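Local structure of Lmaj004091aaa (Leishmania major, 1XTP) at residues 92-103 and 112-123; 153-164 and 177-185. The protein probably transfers methyl groups from S-adenosyl-L-methionine to the N-terminal amino group of proteins that begin with an X-Pro-Lys sequence. All coordinates share one frame; numbering follows the deposited sequence.

Interactions 1 and 2 meet in one sheet, in which strands 96-100 and 159-165 are neighbours. Interaction 1 is the more buried of the two: it pairs strand 96-100 with strand 118-123 and runs from an exposed turn to the bound ligand. Interaction 2 sets strand 159-165 and the loop before it against helix 173-186, with an apolar inner half and a polar outer half nearer the surface. Backbone bonds, a salt bridge and the ribose-binding carboxylate of Glu123 dominate 92-103 with 112-123; side-chain packing and three hydrogen bonds join 153-164 to 177-185. A contact between Tyr159 and Asp120 ties the two together.

Interaction 1 (92-103 and 112-123); sequences HGTSRALDCGAG and LTKLYATTDLLE. With SAI (S-adenosyl-L-homoselenocysteine), chain B.
Arg96 reaches along its own sheet face to Asp120, two residues beyond its strand partner Thr118. Its CB and CG pass over the carbonyl oxygen of Thr118, CG lying 3.7 Å from Thr118 O. With CG anti to the backbone N (chi1 -152°) and the chain extended as far as NE, the guanidinium comes to rest beside the carboxylate. NE meets Asp120 OD2 at 3.1 Å from above the carboxylate plane, while NH2 takes the syn lone pair of Asp120 OD1 at 2.9 Å. This is a side-on, two-nitrogen salt bridge with its flat groups turned 58° apart. NH1, at the other tip, has Thr118 CG2 for a neighbour, and that methyl lies over one guanidinium face. The backbone N of Lys143 binds Asp120 OD1, and Tyr159 OH takes OD2, so this buried charge is shared.

Strands 96-100 and 118-123 run parallel and, with helix 106-115 between them, form a beta-alpha-beta unit of the Rossmann-like methyltransferase fold. Their ladder alternates from Thr118 N to Ser95 O through to Leu122 N on Asp99 O. On the side facing the helix, Ala97 CB sits over the face of the Tyr116 ring, 4.0 Å from its centroid, in a CH-pi contact. Asp99 CB touches Leu112 CD1, and its OD2 is bound by Thr108 of the helix.

Beyond Cys100 the chain turns through Gly101-Ala102-Gly103 against S-adenosyl-L-homoselenocysteine, an analogue of the product S-adenosyl-L-homocysteine. Glu123, bent at chi2 (56°), sends OE2 to ribose O2' at 2.6 Å and OE1 to O3' at 2.7 Å. OE1 also accepts Gly103 N at 2.7 Å, and Val125 N binds OE2, holding the carboxylate against the two ribose hydroxyls. Gly101 O receives the amino group of the ligand.

Interaction 2 (153-164 and 177-185); sequences TLPPNTYDLIVI and VKFFKHCQQ
Ile164 pushes its CD1 methyl between two phenylalanines of helix 173-186, lying over one face of the Phe180 ring but meeting Phe179 at the ring edge. The methyl is 4.1 Å from the Phe180 centroid, a CH-pi contact displaced from the ring centre, and 3.7 Å from Phe179 CE2. Phe180 is held further by a stack with Phe176 and an edge-to-face contact with Phe195. One turn along the helix, Cys183 SG lies over a face of the Phe179 ring and touches Ile162 CG2 at 3.9 Å. Ile162 CD1 packs beside Cys183 O and CB, and Leu154 CD1 closes the apolar patch from the loop side.

Strand 161-164 and helix 177-185 run nearly antiparallel, at 160°, with their axes 9.9 Å apart. The helix thus lies along one side of the Rossmann-like sheet, where Ile193 of the adjoining strand 191-198 also meets Ile164 and Cys183.

Toward the surface the contact becomes polar. His182 presents NE2 to Leu154 N, which donates an almost straight bond (170°) of 2.9 Å, tilted from the imidazole plane. Gln185 folds back across one face of the same ring: chi1 of 65° and a bend at chi2 place NE2 where it can donate to two carbonyls, Leu154 O at 3.0 Å and its own helix's His182 O. Both acceptors lie near the plane of the Gln185 amide. Its OE1 rests against Pro156 CB, and Asn157 N reaches Gln185 O on a lone pair at 2.8 Å. Accepting from Leu154 N requires an unprotonated NE2, so this bond would be consistent with a neutral His182 carrying its proton on ND1, and protonation would probably weaken the join between loop and helix.

Interaction 1 (92-103 and 112-123)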
# COMPACT_ATOMS: atom_id res chain seq x y z
N HIS A 92 16.18 2.66 12.88
CA HIS A 92 14.86 2.00 12.75
C HIS A 92 14.73 0.99 13.88
O HIS A 92 15.68 0.27 14.17
CB HIS A 92 14.65 1.37 11.36
CG HIS A 92 15.57 0.23 11.03
ND1 HIS A 92 16.85 0.42 10.56
CD2 HIS A 92 15.39 -1.11 11.09
CE1 HIS A 92 17.42 -0.76 10.35
NE2 HIS A 92 16.56 -1.70 10.67
N GLY A 93 13.59 0.97 14.55
CA GLY A 93 13.38 0.07 15.68
C GLY A 93 13.11 -1.35 15.18
O GLY A 93 12.84 -1.54 14.01
N THR A 94 13.16 -2.33 16.08
CA THR A 94 13.00 -3.74 15.68
C THR A 94 11.98 -4.52 16.54
O THR A 94 11.99 -5.75 16.53
CB THR A 94 14.38 -4.50 15.69
OG1 THR A 94 14.99 -4.39 16.99
CG2 THR A 94 15.33 -3.96 14.63
N SER A 95 11.10 -3.84 17.28
CA SER A 95 10.16 -4.55 18.16
C SER A 95 8.89 -4.96 17.47
O SER A 95 8.67 -6.16 17.26
CB SER A 95 9.81 -3.74 19.39
OG SER A 95 10.97 -3.56 20.14
N ARG A 96 8.05 -4.00 17.13
CA ARG A 96 6.74 -4.31 16.60
C ARG A 96 6.51 -3.79 15.17
O ARG A 96 6.77 -2.63 14.85
CB ARG A 96 5.66 -3.79 17.55
CG ARG A 96 4.39 -4.60 17.46
CD ARG A 96 3.36 -4.21 18.46
NE ARG A 96 2.27 -5.17 18.41
CZ ARG A 96 2.14 -6.23 19.21
NH1 ARG A 96 2.99 -6.46 20.22
NH2 ARG A 96 1.12 -7.05 19.02
N ALA A 97 6.00 -4.68 14.31
CA ALA A 97 5.62 -4.33 12.94
C ALA A 97 4.12 -4.56 12.70
O ALA A 97 3.48 -5.30 13.43
CB ALA A 97 6.43 -5.13 11.94
N LEU A 98 3.61 -3.92 11.65
CA LEU A 98 2.23 -4.06 11.18
C LEU A 98 2.25 -4.20 9.65
O LEU A 98 2.81 -3.35 8.94
CB LEU A 98 1.37 -2.86 11.58
CG LEU A 98 -0.06 -2.79 11.03
CD1 LEU A 98 -0.95 -3.94 11.50
CD2 LEU A 98 -0.72 -1.44 11.39
N ASP A 99 1.62 -5.26 9.18
CA ASP A 99 1.53 -5.59 7.76
C ASP A 99 0.11 -5.28 7.30
O ASP A 99 -0.83 -6.01 7.62
CB ASP A 99 1.85 -7.07 7.62
CG ASP A 99 2.04 -7.51 6.21
OD1 ASP A 99 1.98 -6.64 5.30
OD2 ASP A 99 2.25 -8.74 6.03
N CYS A 100 -0.04 -4.13 6.61
CA CYS A 100 -1.34 -3.60 6.17
C CYS A 100 -1.69 -4.13 4.79
O CYS A 100 -0.85 -4.16 3.90
CB CYS A 100 -1.30 -2.08 6.06
SG CYS A 100 -1.00 -1.19 7.55
N GLY A 101 -2.95 -4.49 4.60
CA GLY A 101 -3.36 -5.19 3.38
C GLY A 101 -2.49 -6.43 3.21
O GLY A 101 -1.95 -6.68 2.14
N ALA A 102 -2.38 -7.20 4.29
CA ALA A 102 -1.44 -8.32 4.40
C ALA A 102 -1.70 -9.50 3.48
O ALA A 102 -0.77 -10.26 3.19
CB ALA A 102 -1.40 -8.80 5.82
N GLY A 103 -2.95 -9.67 3.05
CA GLY A 103 -3.34 -10.80 2.24
C GLY A 103 -3.12 -12.08 3.01
O GLY A 103 -3.67 -12.25 4.10
N LEU A 112 9.19 -9.87 7.80
CA LEU A 112 9.02 -9.18 9.06
C LEU A 112 9.31 -10.10 10.24
O LEU A 112 9.89 -9.64 11.25
CB LEU A 112 7.63 -8.54 9.16
CG LEU A 112 7.28 -7.61 7.99
CD1 LEU A 112 5.82 -7.16 8.09
CD2 LEU A 112 8.22 -6.41 7.92
N THR A 113 8.99 -11.39 10.11
CA THR A 113 9.26 -12.35 11.19
C THR A 113 10.78 -12.57 11.41
O THR A 113 11.19 -13.09 12.46
CB THR A 113 8.54 -13.70 10.98
OG1 THR A 113 8.80 -14.20 9.67
CG2 THR A 113 7.03 -13.56 11.16
N LYS A 114 11.60 -12.17 10.45
CA LYS A 114 13.06 -12.23 10.60
C LYS A 114 13.64 -10.98 11.23
O LYS A 114 14.77 -11.02 11.71
CB LYS A 114 13.73 -12.42 9.24
CG LYS A 114 13.49 -13.77 8.62
CD LYS A 114 14.09 -13.86 7.23
CE LYS A 114 14.14 -15.32 6.77
NZ LYS A 114 14.73 -15.49 5.41
N LEU A 115 12.90 -9.87 11.19
CA LEU A 115 13.41 -8.56 11.63
C LEU A 115 12.73 -7.97 12.87
O LEU A 115 13.32 -7.13 13.54
CB LEU A 115 13.24 -7.56 10.49
CG LEU A 115 13.97 -7.80 9.19
CD1 LEU A 115 13.45 -6.88 8.15
CD2 LEU A 115 15.47 -7.56 9.38
N TYR A 116 11.49 -8.36 13.14
CA TYR A 116 10.73 -7.77 14.24
C TYR A 116 10.31 -8.83 15.26
O TYR A 116 9.94 -9.94 14.91
CB TYR A 116 9.51 -6.99 13.71
CG TYR A 116 9.98 -5.84 12.85
CD1 TYR A 116 10.23 -6.02 11.49
CD2 TYR A 116 10.23 -4.59 13.40
CE1 TYR A 116 10.70 -5.02 10.71
CE2 TYR A 116 10.70 -3.55 12.61
CZ TYR A 116 10.95 -3.78 11.27
OH TYR A 116 11.42 -2.77 10.48
N ALA A 117 10.41 -8.45 16.54
CA ALA A 117 10.00 -9.31 17.63
C ALA A 117 8.55 -9.78 17.49
O ALA A 117 8.25 -10.94 17.71
CB ALA A 117 10.22 -8.59 18.98
N THR A 118 7.65 -8.87 17.12
CA THR A 118 6.24 -9.21 16.92
C THR A 118 5.72 -8.47 15.70
O THR A 118 6.04 -7.31 15.50
CB THR A 118 5.41 -8.79 18.12
OG1 THR A 118 6.04 -9.25 19.32
CG2 THR A 118 3.97 -9.34 18.03
N THR A 119 4.93 -9.16 14.87
CA THR A 119 4.28 -8.54 13.73
C THR A 119 2.76 -8.75 13.80
O THR A 119 2.31 -9.87 13.96
CB THR A 119 4.83 -9.13 12.42
OG1 THR A 119 6.24 -8.92 12.37
CG2 THR A 119 4.19 -8.48 11.20
N ASP A 120 1.99 -7.66 13.69
CA ASP A 120 0.53 -7.72 13.55
C ASP A 120 0.14 -7.64 12.07
O ASP A 120 0.88 -7.09 11.26
CB ASP A 120 -0.12 -6.54 14.25
CG ASP A 120 0.10 -6.54 15.72
OD1 ASP A 120 0.37 -7.60 16.32
OD2 ASP A 120 -0.06 -5.45 16.31
N LEU A 121 -1.05 -8.14 11.74
CA LEU A 121 -1.56 -8.21 10.35
C LEU A 121 -2.90 -7.49 10.25
O LEU A 121 -3.74 -7.64 11.14
CB LEU A 121 -1.78 -9.66 9.94
CG LEU A 121 -0.55 -10.41 9.45
CD1 LEU A 121 0.28 -10.90 10.61
CD2 LEU A 121 -0.96 -11.58 8.55
N LEU A 122 -3.10 -6.73 9.18
CA LEU A 122 -4.34 -6.02 8.93
C LEU A 122 -4.82 -6.40 7.52
O LEU A 122 -4.13 -6.12 6.57
CB LEU A 122 -4.11 -4.51 9.04
CG LEU A 122 -5.32 -3.58 8.78
CD1 LEU A 122 -5.14 -2.25 9.47
CD2 LEU A 122 -5.56 -3.34 7.29
N GLU A 123 -5.99 -7.01 7.40
CA GLU A 123 -6.46 -7.52 6.12
C GLU A 123 -7.96 -7.62 6.21
O GLU A 123 -8.45 -8.17 7.19
CB GLU A 123 -5.85 -8.89 5.87
CG GLU A 123 -6.46 -9.69 4.72
CD GLU A 123 -6.44 -8.94 3.39
OE1 GLU A 123 -5.38 -8.41 3.03
OE2 GLU A 123 -7.51 -8.86 2.73
N SAI B . 0.50 -6.76 0.89
CA SAI B . 0.44 -8.21 0.54
CB SAI B . -0.79 -8.49 -0.30
CG SAI B . -0.88 -7.77 -1.64
SE SAI B . -2.55 -8.28 -2.55
C SAI B . 1.63 -8.67 -0.28
O SAI B . 2.35 -7.86 -0.86
OXT SAI B . 1.88 -9.87 -0.40
C5' SAI B . -3.62 -6.73 -1.96
C4' SAI B . -4.33 -6.96 -0.63
O4' SAI B . -4.96 -5.77 -0.26
C3' SAI B . -5.43 -8.02 -0.66
O3' SAI B . -5.25 -8.95 0.38
C2' SAI B . -6.73 -7.28 -0.44
O2' SAI B . -7.69 -8.04 0.28
C1' SAI B . -6.20 -6.10 0.34
N9 SAI B . -7.07 -4.93 0.34
C8 SAI B . -7.93 -4.53 -0.65
N7 SAI B . -8.52 -3.41 -0.26
C5 SAI B . -8.03 -3.07 0.98
C6 SAI B . -8.29 -2.00 1.83
N6 SAI B . -9.18 -1.07 1.48
N1 SAI B . -7.63 -1.93 3.05
C2 SAI B . -6.72 -2.91 3.43
N3 SAI B . -6.46 -3.96 2.56
C4 SAI B . -7.11 -4.03 1.36
O HOH W 1 11.83 -0.36 11.72

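Interaction 2 (153-164 and 177-185)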
# COMPACT_ATOMS: atom_id res chain seq x y z
N THR A 153 -8.55 1.35 13.41
CA THR A 153 -8.03 2.24 14.45
C THR A 153 -6.75 1.64 15.01
O THR A 153 -6.74 0.50 15.50
CB THR A 153 -9.05 2.44 15.55
OG1 THR A 153 -10.14 3.18 15.01
CG2 THR A 153 -8.47 3.21 16.73
N LEU A 154 -5.66 2.39 14.91
CA LEU A 154 -4.36 1.94 15.39
C LEU A 154 -3.94 2.74 16.62
O LEU A 154 -4.11 3.96 16.67
CB LEU A 154 -3.33 2.10 14.30
CG LEU A 154 -3.63 1.40 12.98
CD1 LEU A 154 -2.63 1.94 11.97
CD2 LEU A 154 -3.53 -0.11 13.08
N PRO A 155 -3.39 2.06 17.63
CA PRO A 155 -3.02 2.72 18.88
C PRO A 155 -1.78 3.58 18.67
O PRO A 155 -0.96 3.27 17.81
CB PRO A 155 -2.69 1.56 19.79
CG PRO A 155 -2.19 0.49 18.85
CD PRO A 155 -3.04 0.63 17.64
N PRO A 156 -1.65 4.67 19.41
CA PRO A 156 -0.49 5.54 19.22
C PRO A 156 0.81 4.91 19.69
O PRO A 156 0.80 4.00 20.51
CB PRO A 156 -0.82 6.77 20.08
CG PRO A 156 -1.78 6.27 21.09
CD PRO A 156 -2.57 5.18 20.44
N ASN A 157 1.92 5.36 19.11
CA ASN A 157 3.24 5.04 19.63
C ASN A 157 3.46 3.54 19.81
O ASN A 157 3.80 3.11 20.89
CB ASN A 157 3.42 5.78 20.97
CG ASN A 157 4.84 5.74 21.47
OD1 ASN A 157 5.77 5.39 20.74
ND2 ASN A 157 5.03 6.09 22.75
N THR A 158 3.23 2.75 18.77
CA THR A 158 3.25 1.29 18.88
C THR A 158 4.22 0.60 17.94
O THR A 158 4.91 -0.34 18.33
CB THR A 158 1.83 0.73 18.65
OG1 THR A 158 0.99 1.19 19.70
CG2 THR A 158 1.79 -0.78 18.66
N TYR A 159 4.25 1.03 16.68
CA TYR A 159 4.99 0.31 15.66
C TYR A 159 6.33 0.91 15.25
O TYR A 159 6.45 2.13 15.02
CB TYR A 159 4.10 0.13 14.44
CG TYR A 159 2.91 -0.73 14.72
CD1 TYR A 159 3.05 -2.11 14.87
CD2 TYR A 159 1.64 -0.18 14.84
CE1 TYR A 159 1.94 -2.90 15.13
CE2 TYR A 159 0.52 -0.97 15.11
CZ TYR A 159 0.67 -2.33 15.25
OH TYR A 159 -0.44 -3.13 15.50
N ASP A 160 7.34 0.04 15.17
CA ASP A 160 8.63 0.39 14.61
C ASP A 160 8.62 0.28 13.06
O ASP A 160 9.41 0.93 12.37
CB ASP A 160 9.72 -0.49 15.21
CG ASP A 160 9.91 -0.26 16.70
OD1 ASP A 160 9.78 0.88 17.17
OD2 ASP A 160 10.24 -1.22 17.41
N LEU A 161 7.72 -0.53 12.51
CA LEU A 161 7.52 -0.51 11.06
C LEU A 161 6.07 -0.72 10.71
O LEU A 161 5.41 -1.53 11.33
CB LEU A 161 8.39 -1.56 10.37
CG LEU A 161 8.65 -1.30 8.87
CD1 LEU A 161 9.69 -0.18 8.65
CD2 LEU A 161 9.08 -2.59 8.18
N ILE A 162 5.57 0.05 9.74
CA ILE A 162 4.22 -0.11 9.22
C ILE A 162 4.33 -0.28 7.71
O ILE A 162 4.67 0.66 6.99
CB ILE A 162 3.31 1.09 9.57
CG1 ILE A 162 3.21 1.24 11.09
CG2 ILE A 162 1.91 0.91 8.94
CD1 ILE A 162 2.41 2.43 11.54
N VAL A 163 4.05 -1.49 7.27
CA VAL A 163 4.20 -1.89 5.89
C VAL A 163 2.90 -1.67 5.08
O VAL A 163 1.86 -2.17 5.45
CB VAL A 163 4.60 -3.39 5.83
CG1 VAL A 163 4.71 -3.85 4.40
CG2 VAL A 163 5.92 -3.57 6.56
N ILE A 164 2.99 -0.90 4.00
CA ILE A 164 1.86 -0.70 3.10
C ILE A 164 2.37 -0.99 1.68
O ILE A 164 2.94 -0.13 1.00
CB ILE A 164 1.29 0.75 3.20
CG1 ILE A 164 1.07 1.18 4.67
CG2 ILE A 164 -0.04 0.86 2.42
CD1 ILE A 164 0.61 2.62 4.83
N VAL A 177 -4.70 10.05 2.44
CA VAL A 177 -4.23 11.12 3.31
C VAL A 177 -4.51 10.80 4.78
O VAL A 177 -3.58 10.80 5.60
CB VAL A 177 -4.80 12.50 2.88
CG1 VAL A 177 -4.52 13.59 3.94
CG2 VAL A 177 -4.21 12.91 1.53
N LYS A 178 -5.77 10.54 5.12
CA LYS A 178 -6.17 10.16 6.48
C LYS A 178 -5.37 9.01 7.06
O LYS A 178 -4.90 9.08 8.19
CB LYS A 178 -7.66 9.77 6.53
CG LYS A 178 -8.60 10.96 6.60
CD LYS A 178 -9.98 10.65 5.99
N PHE A 179 -5.24 7.94 6.28
CA PHE A 179 -4.61 6.74 6.78
C PHE A 179 -3.12 6.93 7.07
O PHE A 179 -2.63 6.40 8.05
CB PHE A 179 -4.80 5.57 5.83
CG PHE A 179 -4.31 4.28 6.40
CD1 PHE A 179 -4.92 3.73 7.52
CD2 PHE A 179 -3.21 3.63 5.85
CE1 PHE A 179 -4.45 2.55 8.06
CE2 PHE A 179 -2.74 2.45 6.38
CZ PHE A 179 -3.35 1.90 7.49
N PHE A 180 -2.41 7.68 6.23
CA PHE A 180 -0.96 7.85 6.43
C PHE A 180 -0.65 8.70 7.66
O PHE A 180 0.32 8.44 8.37
CB PHE A 180 -0.31 8.41 5.17
CG PHE A 180 0.08 7.35 4.17
CD1 PHE A 180 -0.89 6.55 3.56
CD2 PHE A 180 1.42 7.14 3.85
CE1 PHE A 180 -0.54 5.56 2.63
CE2 PHE A 180 1.78 6.15 2.91
CZ PHE A 180 0.80 5.36 2.31
N LYS A 181 -1.52 9.68 7.92
CA LYS A 181 -1.43 10.52 9.11
C LYS A 181 -1.76 9.68 10.36
O LYS A 181 -1.13 9.84 11.40
CB LYS A 181 -2.38 11.72 8.96
CG LYS A 181 -2.34 12.68 10.13
CD LYS A 181 -3.16 13.96 9.87
N HIS A 182 -2.72 8.77 10.24
CA HIS A 182 -3.07 7.87 11.32
C HIS A 182 -1.94 6.85 11.62
O HIS A 182 -1.68 6.49 12.79
CB HIS A 182 -4.37 7.16 10.95
CG HIS A 182 -4.97 6.38 12.07
ND1 HIS A 182 -5.36 6.96 13.25
CD2 HIS A 182 -5.25 5.06 12.17
CE1 HIS A 182 -5.85 6.03 14.05
NE2 HIS A 182 -5.80 4.87 13.42
N CYS A 183 -1.30 6.36 10.56
CA CYS A 183 -0.11 5.52 10.71
C CYS A 183 1.03 6.25 11.40
O CYS A 183 1.81 5.65 12.14
CB CYS A 183 0.37 5.03 9.35
SG CYS A 183 -0.68 3.81 8.67
N GLN A 184 1.15 7.54 11.13
CA GLN A 184 2.22 8.33 11.69
C GLN A 184 2.12 8.36 13.21
O GLN A 184 3.12 8.20 13.90
CB GLN A 184 2.19 9.75 11.13
CG GLN A 184 3.33 10.64 11.63
CD GLN A 184 3.16 12.06 11.14
OE1 GLN A 184 2.07 12.60 11.19
NE2 GLN A 184 4.24 12.65 10.64
N GLN A 185 0.92 8.56 13.73
CA GLN A 185 0.70 8.61 15.17
C GLN A 185 0.85 7.24 15.84
O GLN A 185 1.16 7.15 17.04
CB GLN A 185 -0.65 9.25 15.51
CG GLN A 185 -1.87 8.48 15.05
CD GLN A 185 -2.28 7.38 16.00
OE1 GLN A 185 -2.27 7.56 17.22
NE2 GLN A 185 -2.64 6.22 15.45